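Local atomic coordinates of putidaredoxin reductase (Pseudomonas putida, PDB entry 1Q1R), a protein that probably uses its bound FAD to pass electrons from NADH to putidaredoxin, the iron-sulfur protein that supplies the cytochrome P450cam monooxygenase. Residues Arg379-Glu382 with Phe383-Lys387; Pro398-Leu401 with Gly402-Ser405; Tyr365-Asp369 with Arg370-Val374. All blocks are in the same frame, centred on the assembly; numbering follows the deposited sequence.

Contact 1. Residues Arg379-Glu382 with Phe383-Lys387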
loop_
_atom_site.group_PDB
_atom_site.type_symbol
_atom_site.label_atom_id
_atom_site.label_comp_id
_atom_site.label_asym_id
_atom_site.label_seq_id
_atom_site.Cartn_x
_atom_site.Cartn_y
_atom_site.Cartn_z
ATOM N N ARG A 379 -7.379 -9.337 16.597
ATOM C CA ARG A 379 -6.708 -10.518 17.134
ATOM C C ARG A 379 -5.212 -10.473 16.838
ATOM O O ARG A 379 -4.694 -11.231 16.016
ATOM C CB ARG A 379 -7.334 -11.788 16.558
ATOM C CG ARG A 379 -8.744 -12.010 17.064
ATOM C CD ARG A 379 -9.144 -13.463 16.985
ATOM N NE ARG A 379 -10.457 -13.672 17.578
ATOM C CZ ARG A 379 -11.035 -14.860 17.725
ATOM N NH1 ARG A 379 -10.416 -15.966 17.318
ATOM N NH2 ARG A 379 -12.240 -14.936 18.275
ATOM N N PRO A 380 -4.493 -9.576 17.528
ATOM C CA PRO A 380 -3.050 -9.396 17.364
ATOM C C PRO A 380 -2.207 -10.641 17.639
ATOM O O PRO A 380 -1.203 -10.873 16.967
ATOM C CB PRO A 380 -2.741 -8.244 18.322
ATOM C CG PRO A 380 -3.767 -8.406 19.398
ATOM C CD PRO A 380 -5.012 -8.707 18.602
ATOM N N VAL A 381 -2.609 -11.443 18.621
ATOM C CA VAL A 381 -1.849 -12.643 18.940
ATOM C C VAL A 381 -2.004 -13.700 17.853
ATOM O O VAL A 381 -1.009 -14.265 17.384
ATOM C CB VAL A 381 -2.272 -13.240 20.300
ATOM C CG1 VAL A 381 -1.461 -14.499 20.586
ATOM C CG2 VAL A 381 -2.055 -12.210 21.404
ATOM N N GLU A 382 -3.239 -13.969 17.442
ATOM C CA GLU A 382 -3.446 -14.961 16.397
ATOM C C GLU A 382 -2.809 -14.470 15.098
ATOM O O GLU A 382 -2.444 -15.268 14.236
ATOM C CB GLU A 382 -4.940 -15.253 16.200
ATOM C CG GLU A 382 -5.629 -15.760 17.470
ATOM C CD GLU A 382 -6.922 -16.519 17.203
ATOM O OE1 GLU A 382 -7.638 -16.182 16.233
ATOM O OE2 GLU A 382 -7.232 -17.449 17.982
ATOM N N PHE A 383 -2.665 -13.155 14.957
ATOM C CA PHE A 383 -2.031 -12.613 13.758
ATOM C C PHE A 383 -0.547 -12.989 13.787
ATOM O O PHE A 383 -0.008 -13.543 12.827
ATOM C CB PHE A 383 -2.170 -11.089 13.704
ATOM C CG PHE A 383 -1.408 -10.463 12.573
ATOM C CD1 PHE A 383 -1.788 -10.689 11.254
ATOM C CD2 PHE A 383 -0.279 -9.689 12.824
ATOM C CE1 PHE A 383 -1.052 -10.158 10.198
ATOM C CE2 PHE A 383 0.465 -9.154 11.775
ATOM C CZ PHE A 383 0.077 -9.391 10.459
ATOM N N ASN A 384 0.114 -12.686 14.896
ATOM C CA ASN A 384 1.529 -13.014 15.031
ATOM C C ASN A 384 1.742 -14.518 14.880
ATOM O O ASN A 384 2.679 -14.961 14.217
ATOM C CB ASN A 384 2.051 -12.537 16.386
ATOM C CG ASN A 384 2.369 -11.052 16.400
ATOM O OD1 ASN A 384 2.479 -10.437 17.463
ATOM N ND2 ASN A 384 2.539 -10.473 15.216
ATOM N N GLN A 385 0.861 -15.308 15.483
ATOM C CA GLN A 385 0.980 -16.757 15.385
ATOM C C GLN A 385 0.768 -17.219 13.948
ATOM O O GLN A 385 1.413 -18.163 13.494
ATOM C CB GLN A 385 -0.032 -17.437 16.314
ATOM C CG GLN A 385 0.186 -17.108 17.780
ATOM C CD GLN A 385 -0.899 -17.668 18.679
ATOM O OE1 GLN A 385 -2.088 -17.455 18.440
ATOM N NE2 GLN A 385 -0.493 -18.379 19.728
ATOM N N SER A 386 -0.128 -16.546 13.231
ATOM C CA SER A 386 -0.413 -16.906 11.846
ATOM C C SER A 386 0.764 -16.620 10.917
ATOM O O SER A 386 0.948 -17.315 9.918
ATOM C CB SER A 386 -1.665 -16.177 11.348
ATOM O OG SER A 386 -2.819 -16.617 12.047
ATOM N N LYS A 387 1.552 -15.596 11.236
ATOM C CA LYS A 387 2.720 -15.264 10.420
ATOM C C LYS A 387 3.648 -16.466 10.403
ATOM O O LYS A 387 4.194 -16.839 9.366
ATOM C CB LYS A 387 3.495 -14.085 11.013
ATOM C CG LYS A 387 2.903 -12.715 10.791
ATOM C CD LYS A 387 3.862 -11.684 11.375
ATOM C CE LYS A 387 3.496 -10.268 10.997
ATOM N NZ LYS A 387 4.462 -9.304 11.602
#
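S386 and E382 lie one helical turn apart, and the carbonyl oxygen E382 O accepts two hydrogen bonds from the serine, one from the hydroxyl S386 OG at 2.6 Å and a bent one from the amide S386 N at 2.8 Å. The two donors arrive from opposite faces of the carbonyl plane. With S386 OG beside its own backbone N (chi1 -66°), the hydroxyl turns back along the helix to the preceding turn. On a neighbouring flank the Q385 side chain slants across V381, its OE1 3.7 Å from V381 CG1, while Q385 CG lies close to V381 O. Q385 OE1 also lies over the aliphatic start of E382, 3.5 Å from E382 CA. With an alanine here, V381 CG1 would probably lose its amide neighbour, and L408 and I412 of helix 408-421 part of their cover. At the start of the helix, R379 NH1 meets E382 OE1 at 3.0 Å; the oxygen lies in the guanidinium plane, whereas the arginine stands above the carboxylate plane. This salt bridge is one link in a wider network, in which E404 and D360 also hold R379, and S362 and R353 hold E382. F383 N bonds to R379 O, which places R379 at the N-cap of helix 380-391, with P380 as the first helical residue.

Contact 2. Residues Pro398-Leu401 with Gly402-Ser405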
loop_
_atom_site.group_PDB
_atom_site.type_symbol
_atom_site.label_atom_id
_atom_site.label_comp_id
_atom_site.label_asym_id
_atom_site.label_seq_id
_atom_site.Cartn_x
_atom_site.Cartn_y
_atom_site.Cartn_z
ATOM N N PRO A 398 -6.267 -28.403 9.652
ATOM C CA PRO A 398 -7.387 -27.569 9.206
ATOM C C PRO A 398 -8.642 -27.717 10.064
ATOM O O PRO A 398 -9.294 -26.729 10.407
ATOM C CB PRO A 398 -7.616 -28.038 7.771
ATOM C CG PRO A 398 -6.246 -28.446 7.334
ATOM C CD PRO A 398 -5.735 -29.203 8.535
ATOM N N ASN A 399 -8.969 -28.955 10.419
ATOM C CA ASN A 399 -10.164 -29.226 11.208
ATOM C C ASN A 399 -10.170 -28.641 12.621
ATOM O O ASN A 399 -11.177 -28.721 13.315
ATOM C CB ASN A 399 -10.429 -30.736 11.257
ATOM C CG ASN A 399 -10.606 -31.339 9.869
ATOM O OD1 ASN A 399 -11.142 -30.692 8.962
ATOM N ND2 ASN A 399 -10.163 -32.582 9.697
ATOM N N LEU A 400 -9.060 -28.047 13.050
ATOM C CA LEU A 400 -9.017 -27.448 14.382
ATOM C C LEU A 400 -8.887 -25.926 14.323
ATOM O O LEU A 400 -9.118 -25.239 15.314
ATOM C CB LEU A 400 -7.858 -28.023 15.193
ATOM C CG LEU A 400 -7.959 -29.474 15.670
ATOM C CD1 LEU A 400 -6.685 -29.847 16.410
ATOM C CD2 LEU A 400 -9.166 -29.636 16.578
ATOM N N LEU A 401 -8.522 -25.402 13.160
ATOM C CA LEU A 401 -8.343 -23.961 13.019
ATOM C C LEU A 401 -9.574 -23.152 13.438
ATOM O O LEU A 401 -9.442 -22.073 14.017
ATOM C CB LEU A 401 -7.941 -23.614 11.580
ATOM C CG LEU A 401 -6.571 -24.126 11.122
ATOM C CD1 LEU A 401 -6.362 -23.754 9.656
ATOM C CD2 LEU A 401 -5.462 -23.526 11.986
ATOM N N GLY A 402 -10.764 -23.678 13.163
ATOM C CA GLY A 402 -11.979 -22.968 13.528
ATOM C C GLY A 402 -12.496 -23.282 14.923
ATOM O O GLY A 402 -13.492 -22.702 15.370
ATOM N N ASP A 403 -11.817 -24.191 15.615
ATOM C CA ASP A 403 -12.206 -24.601 16.966
ATOM C C ASP A 403 -11.577 -23.694 18.023
ATOM O O ASP A 403 -10.404 -23.850 18.367
ATOM C CB ASP A 403 -11.761 -26.042 17.223
ATOM C CG ASP A 403 -12.348 -26.616 18.497
ATOM O OD1 ASP A 403 -12.686 -25.831 19.411
ATOM O OD2 ASP A 403 -12.459 -27.855 18.585
ATOM N N GLU A 404 -12.364 -22.772 18.560
ATOM C CA GLU A 404 -11.857 -21.840 19.556
ATOM C C GLU A 404 -11.543 -22.429 20.925
ATOM O O GLU A 404 -10.957 -21.753 21.772
ATOM C CB GLU A 404 -12.821 -20.666 19.703
ATOM C CG GLU A 404 -12.888 -19.809 18.450
ATOM C CD GLU A 404 -13.526 -18.470 18.703
ATOM O OE1 GLU A 404 -14.758 -18.424 18.898
ATOM O OE2 GLU A 404 -12.787 -17.464 18.715
ATOM N N SER A 405 -11.921 -23.681 21.153
ATOM C CA SER A 405 -11.636 -24.309 22.439
ATOM C C SER A 405 -10.206 -24.839 22.408
ATOM O O SER A 405 -9.666 -25.261 23.429
ATOM C CB SER A 405 -12.616 -25.457 22.710
ATOM O OG SER A 405 -12.377 -26.552 21.845
HETATM O O HOH W 1 -11.628 -25.984 11.631
#
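The backbone of P398-L401 makes a short, weakly bonded helical turn that closes into the following loop through D403 N, which donates to L400 O at 2.9 Å. The amide stands well above the plane of that carbonyl, 62° out of it, as the chain bends away. Nearer the start of the turn, P398 O and G402 N are 4.4 Å apart, and a water bridges them: it donates to P398 O at 2.7 Å and accepts from G402 N at 2.9 Å, taking the place of a direct bond of the helical kind.

Side chains meet sparingly across the turn. D403 CB rests 3.4 Å from L400 O, and its carboxylate comes up to the leucine branch, D403 OD2 lying 4.2 Å from L400 CD2. D403 CG is anti to the backbone N (chi1 -170°), which carries the carboxylate on to S405. There D403 OD1 accepts two hydrogen bonds, from S405 OG at 2.6 Å and from S405 N at 2.9 Å. The hydroxyl comes on the syn side and the amide on the anti side, both tilted out of the carboxylate plane toward the same face, and this double grip probably limits the rotation of the carboxylate. The L401 side chain leaves the turn for a buried setting beside F364, V396 and L408. R353 donates a hydrogen bond to L401 O, and R379 pairs with E404. The bond from S405 N to D403 OD1 defines an Asx turn, which here shapes the loop leading from the 398-401 turn to helix 408-421.

Contact 3. Residues Tyr365-Asp369 with Arg370-Val374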
loop_
_atom_site.group_PDB
_atom_site.type_symbol
_atom_site.label_atom_id
_atom_site.label_comp_id
_atom_site.label_asym_id
_atom_site.label_seq_id
_atom_site.Cartn_x
_atom_site.Cartn_y
_atom_site.Cartn_z
ATOM N N TYR A 365 -7.394 -18.697 5.033
ATOM C CA TYR A 365 -7.584 -18.995 3.617
ATOM C C TYR A 365 -6.724 -20.202 3.268
ATOM O O TYR A 365 -5.500 -20.157 3.401
ATOM C CB TYR A 365 -7.174 -17.798 2.753
ATOM C CG TYR A 365 -8.055 -16.585 2.945
ATOM C CD1 TYR A 365 -7.995 -15.831 4.118
ATOM C CD2 TYR A 365 -8.970 -16.207 1.965
ATOM C CE1 TYR A 365 -8.827 -14.732 4.311
ATOM C CE2 TYR A 365 -9.806 -15.109 2.147
ATOM C CZ TYR A 365 -9.731 -14.378 3.319
ATOM O OH TYR A 365 -10.564 -13.298 3.500
ATOM N N LEU A 366 -7.366 -21.280 2.826
ATOM C CA LEU A 366 -6.642 -22.497 2.484
ATOM C C LEU A 366 -6.825 -22.966 1.046
ATOM O O LEU A 366 -7.843 -22.707 0.406
ATOM C CB LEU A 366 -7.055 -23.648 3.416
ATOM C CG LEU A 366 -6.823 -23.532 4.925
ATOM C CD1 LEU A 366 -7.826 -22.564 5.533
ATOM C CD2 LEU A 366 -6.962 -24.907 5.566
ATOM N N GLN A 367 -5.804 -23.657 0.555
ATOM C CA GLN A 367 -5.812 -24.250 -0.771
ATOM C C GLN A 367 -5.491 -25.694 -0.417
ATOM O O GLN A 367 -4.326 -26.079 -0.320
ATOM C CB GLN A 367 -4.707 -23.667 -1.648
ATOM C CG GLN A 367 -4.787 -24.134 -3.088
ATOM C CD GLN A 367 -3.665 -23.588 -3.947
ATOM O OE1 GLN A 367 -3.695 -23.708 -5.172
ATOM N NE2 GLN A 367 -2.664 -22.992 -3.311
ATOM N N GLY A 368 -6.535 -26.481 -0.195
ATOM C CA GLY A 368 -6.338 -27.859 0.209
ATOM C C GLY A 368 -6.193 -27.817 1.719
ATOM O O GLY A 368 -7.131 -27.441 2.424
ATOM N N ASP A 369 -5.021 -28.189 2.221
ATOM C CA ASP A 369 -4.769 -28.165 3.657
ATOM C C ASP A 369 -3.701 -27.128 3.986
ATOM O O ASP A 369 -3.348 -26.931 5.148
ATOM C CB ASP A 369 -4.312 -29.538 4.154
ATOM C CG ASP A 369 -5.391 -30.594 4.026
ATOM O OD1 ASP A 369 -6.560 -30.311 4.371
ATOM O OD2 ASP A 369 -5.066 -31.716 3.591
ATOM N N ARG A 370 -3.185 -26.474 2.951
ATOM C CA ARG A 370 -2.160 -25.457 3.131
ATOM C C ARG A 370 -2.790 -24.093 3.405
ATOM O O ARG A 370 -3.690 -23.658 2.682
ATOM C CB ARG A 370 -1.280 -25.359 1.884
ATOM C CG ARG A 370 -0.248 -24.247 1.973
ATOM C CD ARG A 370 0.423 -23.979 0.639
ATOM N NE ARG A 370 1.260 -22.784 0.707
ATOM C CZ ARG A 370 1.852 -22.222 -0.343
ATOM N NH1 ARG A 370 1.700 -22.747 -1.552
ATOM N NH2 ARG A 370 2.597 -21.133 -0.182
ATOM N N VAL A 371 -2.314 -23.427 4.452
ATOM C CA VAL A 371 -2.822 -22.107 4.804
ATOM C C VAL A 371 -2.093 -21.068 3.955
ATOM O O VAL A 371 -0.872 -20.953 4.020
ATOM C CB VAL A 371 -2.597 -21.795 6.304
ATOM C CG1 VAL A 371 -3.106 -20.395 6.630
ATOM C CG2 VAL A 371 -3.327 -22.824 7.166
ATOM N N LEU A 372 -2.850 -20.324 3.154
ATOM C CA LEU A 372 -2.281 -19.298 2.278
ATOM C C LEU A 372 -2.197 -17.935 2.950
ATOM O O LEU A 372 -1.201 -17.228 2.815
ATOM C CB LEU A 372 -3.120 -19.168 1.004
ATOM C CG LEU A 372 -3.157 -20.366 0.050
ATOM C CD1 LEU A 372 -4.191 -20.110 -1.040
ATOM C CD2 LEU A 372 -1.778 -20.588 -0.557
ATOM N N ALA A 373 -3.252 -17.565 3.668
ATOM C CA ALA A 373 -3.285 -16.275 4.340
ATOM C C ALA A 373 -4.289 -16.278 5.477
ATOM O O ALA A 373 -5.122 -17.175 5.585
ATOM C CB ALA A 373 -3.650 -15.178 3.337
ATOM N N VAL A 374 -4.196 -15.267 6.331
ATOM C CA VAL A 374 -5.115 -15.135 7.446
ATOM C C VAL A 374 -5.438 -13.668 7.655
ATOM O O VAL A 374 -4.538 -12.829 7.733
ATOM C CB VAL A 374 -4.523 -15.686 8.759
ATOM C CG1 VAL A 374 -5.570 -15.606 9.868
ATOM C CG2 VAL A 374 -4.058 -17.126 8.568
#
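Y365 O is gripped by two successive amides of the facing strand, L372 N at 2.7 Å and, more weakly, A373 N at 3.4 Å. L372 and A373 thus both face Y365, the signature of a classic beta bulge, set in the hairpin of strands 360-367 and 370-377 within the antiparallel sheet of the C-terminal reductase domain. The bulge shifts the register by one residue: Y365 and A373 form a hydrogen-bonded pair, with Y365 N donating almost straight to A373 O, and L366 with V371 form the next, non-hydrogen-bonded pair. Between the short strand segments the N-to-C directions differ by 146°. Toward the tip, Q367 N donates to R370 O at 3.0 Å, in the carbonyl plane, and a type II' turn from Q367 to R370 reverses the chain. G368 suits this turn because, at its backbone angles, a CB would press on the carbonyl oxygen of Q367.

L366 and V371 share one face of the hairpin, where L366 CG packs 4.2 Å from V371 CG2; P398 and L401 cover this side, together with I389 and I390 of helix 380-391. Y365, Q367, R370 and A373 take the other. There the Y365 ring turns its edge to A373 O, which lies near the ring plane, 3.5 Å from Y365 CD1; the ring also meets Y347 edge-to-face. The bulge brings L372 in beside Q367, whose side chain lies athwart it, Q367 CB 3.6 Å from L372 CD1. R370 CG is anti to the backbone N (chi1 176°), and the extended chain carries the guanidinium under L372, whose CD2 sits 3.9 Å above the R370 guanidinium plane, over its centre.

How the contacts relate
In chain order the hairpin of contact 3 comes first, then the helix start of contact 1, then the turn of contact 2, all in the C-terminal reductase region with centres about 14 to 15 Å apart. Contact 2 packs on the hairpin: P398 CB lies 3.9 Å from L366 CD2, and L401 CD1 4.0 Å from V371 CG2. Contact 1 meets the same hairpin through S386 OG, 3.7 Å from V374 CG1. A salt bridge of 2.6 Å from R379 NH2 to E404 OE2 joins contacts 1 and 2. The F383 side chain of contact 1 lies about 10 Å from the bound FAD, near the cofactor but not touching it.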